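PDB 5YL7: pseudoalteromonas arctica PAMC 21717 from Pseudoalteromonas arctica, which probably hydrolyses peptide bonds in proteins as a cold-active serine protease of the subtilase family, with bound calcium ions and disulfides in its fold. Local coordinates for residues D5-D10 / Y274-G279; D82-N87 / G93-S98; I143-I148 / G153-I158. All coordinates share one frame; numbering follows the deposited sequence.

Contact 1. Residues D5-D10 / Y274-G279; sequences DPRFDD and YGYSQG. With CA (calcium ion), chain C.
The guanidinium group of Arg7 reaches Tyr276 at one corner: NH2 gives a weak hydrogen bond to the phenol OH, 3.4 Å away, and the oxygen lies near the plane of the guanidinium, at its edge. The planes of the two flat groups are 66° apart, so they do not lie parallel, and NH2 comes to the hydroxyl end of the ring obliquely. Beside it, CB of Asp10 lies 3.3 Å from OH of Tyr276. NH1 of Arg7 comes within 4.0 Å of CB of Tyr274, while a water accepts from NH2 of Arg7 and donates to the backbone O of Tyr274.

What sets the guanidinium is a salt bridge inside 5-10. NE of Arg7 donates to OD2 of Asp10 over 2.7 Å, almost in the guanidinium plane and on the anti lone pair of that oxygen. The arginine chain is folded at chi2 and chi3 (-64° and -67°), which brings NE back to Asp10 three residues on. A type I turn from Asp5 to Phe8 leads into this arrangement, and Asp5 binds a calcium ion through OD2 at 2.4 Å, together with Asp49, Val111, Asn114, Glu116 and Val118.

The contact thus lays the N-terminal loop, just before helix 12-15, against the two-stranded antiparallel sheet of 258-263 and 272-277, where Leu259 touches Arg7, Asp10 and both tyrosines.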
loop_
_atom_site.group_PDB
_atom_site.type_symbol
_atom_site.label_atom_id
_atom_site.label_comp_id
_atom_site.label_asym_id
_atom_site.label_seq_id
_atom_site.Cartn_x
_atom_site.Cartn_y
_atom_site.Cartn_z
ATOM N N ASP A 5 -7.384 -12.587 15.767
ATOM C CA ASP A 5 -6.004 -12.841 15.453
ATOM C C ASP A 5 -5.086 -12.489 16.630
ATOM O O ASP A 5 -5.227 -11.393 17.163
ATOM C CB ASP A 5 -5.642 -12.063 14.163
ATOM C CG ASP A 5 -6.594 -12.368 13.046
ATOM O OD1 ASP A 5 -7.715 -11.857 13.099
ATOM O OD2 ASP A 5 -6.307 -13.175 12.139
ATOM N N PRO A 6 -4.121 -13.353 16.964
ATOM C CA PRO A 6 -3.413 -13.157 18.213
ATOM C C PRO A 6 -2.504 -11.959 18.211
ATOM O O PRO A 6 -2.156 -11.443 19.268
ATOM C CB PRO A 6 -2.627 -14.449 18.383
ATOM C CG PRO A 6 -2.594 -15.023 16.944
ATOM C CD PRO A 6 -3.878 -14.684 16.343
ATOM N N ARG A 7 -2.037 -11.485 17.049
ATOM C CA ARG A 7 -1.252 -10.268 16.986
ATOM C C ARG A 7 -2.061 -8.990 16.795
ATOM O O ARG A 7 -1.453 -7.905 16.688
ATOM C CB ARG A 7 -0.170 -10.386 15.907
ATOM C CG ARG A 7 0.760 -11.536 16.096
ATOM C CD ARG A 7 1.569 -11.461 17.308
ATOM N NE ARG A 7 2.529 -10.401 17.297
ATOM C CZ ARG A 7 3.712 -10.410 16.762
ATOM N NH1 ARG A 7 4.175 -11.422 16.045
ATOM N NH2 ARG A 7 4.492 -9.318 16.889
ATOM N N PHE A 8 -3.364 -9.027 16.730
ATOM C CA PHE A 8 -4.193 -7.821 16.586
ATOM C C PHE A 8 -3.861 -6.805 17.594
ATOM O O PHE A 8 -3.751 -5.616 17.274
ATOM C CB PHE A 8 -5.670 -8.165 16.617
ATOM C CG PHE A 8 -6.546 -6.965 16.500
ATOM C CD1 PHE A 8 -6.766 -6.300 15.306
ATOM C CD2 PHE A 8 -7.116 -6.461 17.655
ATOM C CE1 PHE A 8 -7.559 -5.165 15.310
ATOM C CE2 PHE A 8 -7.890 -5.363 17.641
ATOM C CZ PHE A 8 -8.116 -4.710 16.489
ATOM N N ASP A 9 -3.671 -7.172 18.860
ATOM C CA ASP A 9 -3.409 -6.170 19.842
ATOM C C ASP A 9 -2.107 -5.408 19.621
ATOM O O ASP A 9 -1.968 -4.242 20.031
ATOM C CB ASP A 9 -3.366 -6.776 21.303
ATOM C CG ASP A 9 -4.750 -7.088 21.835
ATOM O OD1 ASP A 9 -5.821 -6.757 21.242
ATOM O OD2 ASP A 9 -4.724 -7.792 22.867
ATOM N N ASP A 10 -1.130 -6.029 18.960
ATOM C CA ASP A 10 0.104 -5.372 18.581
ATOM C C ASP A 10 -0.103 -4.371 17.394
ATOM O O ASP A 10 0.744 -3.507 17.199
ATOM C CB ASP A 10 1.206 -6.409 18.188
ATOM C CG ASP A 10 1.735 -7.258 19.352
ATOM O OD1 ASP A 10 1.726 -6.689 20.457
ATOM O OD2 ASP A 10 2.059 -8.423 19.118
ATOM N N TYR A 274 6.286 -12.328 10.901
ATOM C CA TYR A 274 5.582 -11.067 11.076
ATOM C C TYR A 274 6.535 -10.043 11.452
ATOM O O TYR A 274 7.459 -10.333 12.262
ATOM C CB TYR A 274 4.460 -11.167 12.100
ATOM C CG TYR A 274 3.470 -12.249 11.793
ATOM C CD1 TYR A 274 2.448 -12.106 10.862
ATOM C CD2 TYR A 274 3.581 -13.539 12.403
ATOM C CE1 TYR A 274 1.633 -13.155 10.500
ATOM C CE2 TYR A 274 2.771 -14.565 11.978
ATOM C CZ TYR A 274 1.755 -14.343 11.101
ATOM O OH TYR A 274 0.905 -15.344 10.686
ATOM N N GLY A 275 6.504 -8.848 10.917
ATOM C CA GLY A 275 7.480 -7.843 11.207
ATOM C C GLY A 275 6.909 -6.448 11.210
ATOM O O GLY A 275 5.875 -6.152 10.621
ATOM N N TYR A 276 7.582 -5.598 12.033
ATOM C CA TYR A 276 7.235 -4.193 12.140
ATOM C C TYR A 276 8.088 -3.364 11.233
ATOM O O TYR A 276 9.289 -3.436 11.279
ATOM C CB TYR A 276 7.425 -3.661 13.600
ATOM C CG TYR A 276 6.634 -4.303 14.658
ATOM C CD1 TYR A 276 5.347 -3.893 15.008
ATOM C CD2 TYR A 276 7.199 -5.335 15.415
ATOM C CE1 TYR A 276 4.638 -4.501 16.049
ATOM C CE2 TYR A 276 6.479 -5.928 16.458
ATOM C CZ TYR A 276 5.274 -5.493 16.748
ATOM O OH TYR A 276 4.496 -6.061 17.789
ATOM N N SER A 277 7.426 -2.558 10.369
ATOM C CA SER A 277 8.106 -1.707 9.409
ATOM C C SER A 277 7.578 -0.303 9.554
ATOM O O SER A 277 6.595 -0.064 10.252
ATOM C CB SER A 277 7.904 -2.190 7.996
ATOM O OG SER A 277 8.664 -3.404 7.742
ATOM N N GLN A 278 8.161 0.634 8.882
ATOM C CA GLN A 278 7.679 2.029 8.892
ATOM C C GLN A 278 7.811 2.689 7.537
ATOM O O GLN A 278 8.671 2.329 6.758
ATOM C CB GLN A 278 8.399 2.897 9.901
ATOM C CG GLN A 278 9.842 3.146 9.634
ATOM C CD GLN A 278 10.517 4.166 10.528
ATOM O OE1 GLN A 278 9.917 4.727 11.407
ATOM N NE2 GLN A 278 11.757 4.426 10.241
ATOM N N GLY A 279 6.937 3.698 7.334
ATOM C CA GLY A 279 7.056 4.534 6.144
ATOM C C GLY A 279 5.739 4.996 5.747
ATOM O O GLY A 279 4.653 4.525 6.111
HETATM CA CA CA C . -4.621 -13.687 10.574
HETATM O O HOH W 1 7.174 -9.527 15.316
#

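Contact 2. Residues D82-N87 / G93-S98; sequences DAVAAN and GAQNSS
Asp82 and Ser98 form the tight end of this contact. The carboxylate takes two hydrogen bonds from one residue: Ser98 N donates to OD1 of Asp82 at 2.8 Å, nearly straight at 165°, and Ser98 OG donates to OD2 of Asp82 at 2.7 Å. Each oxygen is met on its syn side, a little out of the carboxylate plane, so the pair fixes the rotation of the group. With chi1 at 68°, CG of Asp82 sits between the backbone N and the carbonyl carbon, which swings the carboxylate towards Ser98. Next to it, Ala83 N donates to OG of Ser97 over 3.1 Å, and that hydroxyl is also hydrogen-bonded to the backbone O of Ser267.

Further along, Val84 and Gln95 make a single antiparallel bridge, a hydrogen-bonded pair with N-to-O distances of 3.0 Å (Val84 N to Gln95 O) and 2.9 Å (Gln95 N to Val84 O). CG2 of Val84 rests 3.9 Å from CB of Gln95, but the bent glutamine chain then carries its amide away. Ala94 CA still touches Val84 O, a CH...O contact of 3.4 Å. The looser, solvent-facing part is at Ala86 and Gly93, where Ala86 CA is 4.0 Å from Gly93 C.

The resulting hairpin-like loop comes between helices 64-67 and 100-109 in the sequence. Its tight end adjoins the start of helix 100-109, where OG of Ser98 is also hydrogen-bonded to N of His100, probably the histidine of the subtilase catalytic triad, and Ser98 O is hydrogen-bonded to OH of Tyr262 on strand 258-263.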
loop_
_atom_site.group_PDB
_atom_site.type_symbol
_atom_site.label_atom_id
_atom_site.label_comp_id
_atom_site.label_asym_id
_atom_site.label_seq_id
_atom_site.Cartn_x
_atom_site.Cartn_y
_atom_site.Cartn_z
ATOM N N ASP A 82 14.633 -8.927 -3.236
ATOM C CA ASP A 82 15.287 -7.712 -3.824
ATOM C C ASP A 82 16.572 -7.339 -3.153
ATOM O O ASP A 82 17.098 -6.227 -3.357
ATOM C CB ASP A 82 14.281 -6.548 -3.943
ATOM C CG ASP A 82 13.866 -6.036 -2.641
ATOM O OD1 ASP A 82 14.392 -6.466 -1.592
ATOM O OD2 ASP A 82 12.966 -5.188 -2.519
ATOM N N ALA A 83 17.157 -8.247 -2.393
ATOM C CA ALA A 83 18.464 -8.029 -1.804
ATOM C C ALA A 83 19.467 -7.657 -2.864
ATOM O O ALA A 83 19.479 -8.180 -3.953
ATOM C CB ALA A 83 19.000 -9.286 -1.074
ATOM N N VAL A 84 20.359 -6.732 -2.439
ATOM C CA VAL A 84 21.454 -6.265 -3.324
ATOM C C VAL A 84 22.790 -6.295 -2.537
ATOM O O VAL A 84 22.863 -5.958 -1.398
ATOM C CB VAL A 84 21.142 -4.872 -3.932
ATOM C CG1 VAL A 84 20.101 -4.982 -5.002
ATOM C CG2 VAL A 84 20.826 -3.889 -2.891
ATOM N N ALA A 85 23.809 -6.518 -3.341
ATOM C CA ALA A 85 25.213 -6.429 -2.808
ATOM C C ALA A 85 25.651 -5.011 -2.849
ATOM O O ALA A 85 25.056 -4.188 -3.581
ATOM C CB ALA A 85 26.059 -7.261 -3.685
ATOM N N ALA A 86 26.731 -4.709 -2.095
ATOM C CA ALA A 86 27.298 -3.360 -2.140
ATOM C C ALA A 86 27.645 -2.929 -3.577
ATOM O O ALA A 86 28.077 -3.754 -4.386
ATOM C CB ALA A 86 28.617 -3.336 -1.344
ATOM N N ASN A 87 27.202 -1.729 -3.901
ATOM C CA ASN A 87 27.440 -1.158 -5.259
ATOM C C ASN A 87 26.762 -1.814 -6.422
ATOM O O ASN A 87 26.871 -1.377 -7.564
ATOM C CB ASN A 87 28.961 -1.114 -5.594
ATOM C CG ASN A 87 29.737 -0.412 -4.560
ATOM O OD1 ASN A 87 29.335 0.646 -4.150
ATOM N ND2 ASN A 87 30.774 -1.059 -4.024
ATOM N N GLY A 93 25.222 0.571 -0.082
ATOM C CA GLY A 93 25.667 -0.566 0.745
ATOM C C GLY A 93 24.781 -1.777 0.513
ATOM O O GLY A 93 23.664 -1.686 -0.084
ATOM N N ALA A 94 25.254 -2.868 0.992
ATOM C CA ALA A 94 24.503 -4.149 0.896
ATOM C C ALA A 94 23.204 -3.981 1.672
ATOM O O ALA A 94 23.048 -3.350 2.665
ATOM C CB ALA A 94 25.329 -5.341 1.404
ATOM N N GLN A 95 22.151 -4.577 1.077
ATOM C CA GLN A 95 20.817 -4.544 1.694
ATOM C C GLN A 95 20.167 -5.931 1.562
ATOM O O GLN A 95 20.227 -6.547 0.537
ATOM C CB GLN A 95 19.879 -3.589 0.930
ATOM C CG GLN A 95 20.389 -2.134 0.865
ATOM C CD GLN A 95 20.409 -1.497 2.240
ATOM O OE1 GLN A 95 19.412 -1.625 3.004
ATOM N NE2 GLN A 95 21.584 -0.836 2.611
ATOM N N ASN A 96 19.573 -6.345 2.663
ATOM C CA ASN A 96 18.734 -7.559 2.638
ATOM C C ASN A 96 17.441 -7.336 1.918
ATOM O O ASN A 96 17.047 -6.199 1.616
ATOM C CB ASN A 96 18.459 -7.978 4.076
ATOM C CG ASN A 96 19.670 -8.590 4.801
ATOM O OD1 ASN A 96 20.664 -8.910 4.200
ATOM N ND2 ASN A 96 19.424 -8.983 6.044
ATOM N N SER A 97 16.780 -8.431 1.585
ATOM C CA SER A 97 15.476 -8.302 0.896
ATOM C C SER A 97 14.499 -7.620 1.785
ATOM O O SER A 97 14.386 -7.807 2.936
ATOM C CB SER A 97 15.015 -9.712 0.519
ATOM O OG SER A 97 15.806 -10.271 -0.500
ATOM N N SER A 98 13.698 -6.788 1.119
ATOM C CA SER A 98 12.695 -5.979 1.799
ATOM C C SER A 98 11.422 -6.703 2.156
ATOM O O SER A 98 10.713 -6.367 3.094
ATOM C CB SER A 98 12.282 -4.746 0.943
ATOM O OG SER A 98 11.604 -5.116 -0.214
HETATM O O HOH W 2 16.782 -4.719 -0.730
#

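Contact 3. Residues I143-I148 / G153-I158; sequences IADGII and GSVSGI
Val155 lays its two methyl groups over the flank of helix 140-150, one across Asp145 and the other between Asp145 and Ile148. CG1 of Val155 crosses the aspartate side chain obliquely, 3.9 Å from CG of Asp145, touching CB as well as the carboxylate. CG2 of Val155 lies 3.6 Å from the backbone O of Asp145 and 3.8 Å from CG2 of Ile148, the apolar meeting of the two segments. The valine's chi1 of 173° sets CG1 anti to its backbone N and turns both methyls to the helix.

Ile148 presents its CG2 branch, which stands anti to the backbone N and beside the carbonyl carbon. Besides the valine methyl, CG2 of Ile148 meets the returning backbone, 3.7 Å from Ser154 O and 3.8 Å from Gly153 C. Gly153, without a side chain, packs its backbone directly against this methyl. The same glycine closes the loop by a backbone hydrogen bond, Gly153 N to Ile148 O, at 2.9 Å. The N-H comes from above the carbonyl plane, about 36° out of it. Ile148 O is gripped a second time by OG of Ser151, so two donors hold this carbonyl near the end of the helix.

The polar end of Asp145 turns to Arg73, with which OD2 makes a salt bridge; Val155 touches Arg73 too, so one arginine borders both partners. Beyond Val155 a type II turn runs to Ile158, with Gly157 at positive phi and Ile158 N hydrogen-bonded to Val155 O at 3.1 Å.

The loop 153-158 therefore folds back on helix 140-150, where Val155 and Ile158 also touch Trp149, before the chain enters strand 167-170. Ala144, Ile147 and Ile148 pack on helix 180-191, and Ile143 and Ile147 also touch strand 167-170.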
loop_
_atom_site.group_PDB
_atom_site.type_symbol
_atom_site.label_atom_id
_atom_site.label_comp_id
_atom_site.label_asym_id
_atom_site.label_seq_id
_atom_site.Cartn_x
_atom_site.Cartn_y
_atom_site.Cartn_z
ATOM N N ILE A 143 6.156 0.426 -14.000
ATOM C CA ILE A 143 5.162 0.871 -13.013
ATOM C C ILE A 143 3.912 1.349 -13.711
ATOM O O ILE A 143 2.778 1.018 -13.320
ATOM C CB ILE A 143 5.745 1.883 -12.051
ATOM C CG1 ILE A 143 6.918 1.245 -11.286
ATOM C CG2 ILE A 143 4.684 2.443 -11.170
ATOM C CD1 ILE A 143 7.829 2.238 -10.615
ATOM N N ALA A 144 4.087 2.153 -14.748
ATOM C CA ALA A 144 2.931 2.707 -15.489
ATOM C C ALA A 144 2.140 1.644 -16.159
ATOM O O ALA A 144 0.896 1.633 -16.095
ATOM C CB ALA A 144 3.431 3.747 -16.491
ATOM N N ASP A 145 2.778 0.654 -16.786
ATOM C CA ASP A 145 2.052 -0.469 -17.350
ATOM C C ASP A 145 1.296 -1.286 -16.277
ATOM O O ASP A 145 0.216 -1.803 -16.476
ATOM C CB ASP A 145 2.968 -1.312 -18.199
ATOM C CG ASP A 145 3.309 -0.697 -19.517
ATOM O OD1 ASP A 145 2.570 0.231 -19.966
ATOM O OD2 ASP A 145 4.245 -1.213 -20.164
ATOM N N GLY A 146 1.941 -1.358 -15.084
ATOM C CA GLY A 146 1.258 -1.965 -13.976
ATOM C C GLY A 146 -0.060 -1.298 -13.563
ATOM O O GLY A 146 -1.044 -1.948 -13.285
ATOM N N ILE A 147 0.022 0.051 -13.551
ATOM C CA ILE A 147 -1.192 0.848 -13.227
ATOM C C ILE A 147 -2.276 0.579 -14.266
ATOM O O ILE A 147 -3.421 0.274 -13.915
ATOM C CB ILE A 147 -0.862 2.341 -13.231
ATOM C CG1 ILE A 147 0.146 2.698 -12.074
ATOM C CG2 ILE A 147 -2.088 3.189 -13.206
ATOM C CD1 ILE A 147 0.761 4.079 -12.183
ATOM N N ILE A 148 -1.876 0.634 -15.524
ATOM C CA ILE A 148 -2.872 0.382 -16.615
ATOM C C ILE A 148 -3.506 -1.003 -16.478
ATOM O O ILE A 148 -4.739 -1.140 -16.428
ATOM C CB ILE A 148 -2.175 0.549 -17.981
ATOM C CG1 ILE A 148 -1.756 1.997 -18.189
ATOM C CG2 ILE A 148 -3.128 0.065 -19.117
ATOM C CD1 ILE A 148 -0.731 2.146 -19.268
ATOM N N GLY A 153 -7.019 -2.099 -17.987
ATOM C CA GLY A 153 -6.624 -1.642 -19.283
ATOM C C GLY A 153 -5.693 -2.587 -19.962
ATOM O O GLY A 153 -5.115 -3.488 -19.379
ATOM N N SER A 154 -5.438 -2.347 -21.223
ATOM C CA SER A 154 -4.647 -3.236 -22.059
ATOM C C SER A 154 -3.215 -2.773 -22.192
ATOM O O SER A 154 -2.983 -1.556 -22.391
ATOM C CB SER A 154 -5.336 -3.383 -23.444
ATOM O OG SER A 154 -6.599 -3.973 -23.280
ATOM N N VAL A 155 -2.291 -3.727 -22.073
ATOM C CA VAL A 155 -0.866 -3.509 -22.257
ATOM C C VAL A 155 -0.469 -4.498 -23.315
ATOM O O VAL A 155 -0.716 -5.682 -23.221
ATOM C CB VAL A 155 -0.080 -3.697 -20.921
ATOM C CG1 VAL A 155 1.400 -3.635 -21.120
ATOM C CG2 VAL A 155 -0.607 -2.709 -19.877
ATOM N N SER A 156 0.252 -3.995 -24.320
ATOM C CA SER A 156 0.748 -4.930 -25.380
ATOM C C SER A 156 1.628 -6.078 -24.824
ATOM O O SER A 156 2.362 -5.721 -23.910
ATOM C CB SER A 156 1.640 -4.092 -26.297
ATOM O OG SER A 156 0.968 -2.983 -26.936
ATOM N N GLY A 157 1.252 -7.294 -25.251
ATOM C CA GLY A 157 1.989 -8.521 -24.911
ATOM C C GLY A 157 1.501 -9.127 -23.625
ATOM O O GLY A 157 1.985 -10.157 -23.210
ATOM N N ILE A 158 0.492 -8.559 -22.972
ATOM C CA ILE A 158 0.106 -9.070 -21.663
ATOM C C ILE A 158 -1.369 -9.564 -21.782
ATOM O O ILE A 158 -2.216 -8.775 -22.156
ATOM C CB ILE A 158 0.175 -7.977 -20.583
ATOM C CG1 ILE A 158 1.579 -7.345 -20.509
ATOM C CG2 ILE A 158 -0.224 -8.531 -19.190
ATOM C CD1 ILE A 158 1.765 -6.461 -19.308
#

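Overall arrangement
The three contacts are spread over the subtilase fold, whose core is a seven-stranded parallel sheet. Contact 1 joins the N-terminal loop to strand 272-277, and its long chain excursion encloses the other two; contact 2 closes before contact 3 opens. Contacts 1 and 2 approach to about 6 Å between nearest atoms, and both border the 258-263/272-277 sheet. Contact 3 lies by helix 140-150, which packs on strand 167-170 of the parallel sheet, its centre about 33 Å from that of contact 1, across the chain's centre, and about 28 Å from that of contact 2. One contact thus brings together chain parts 264 residues apart, whereas the other two close short loops.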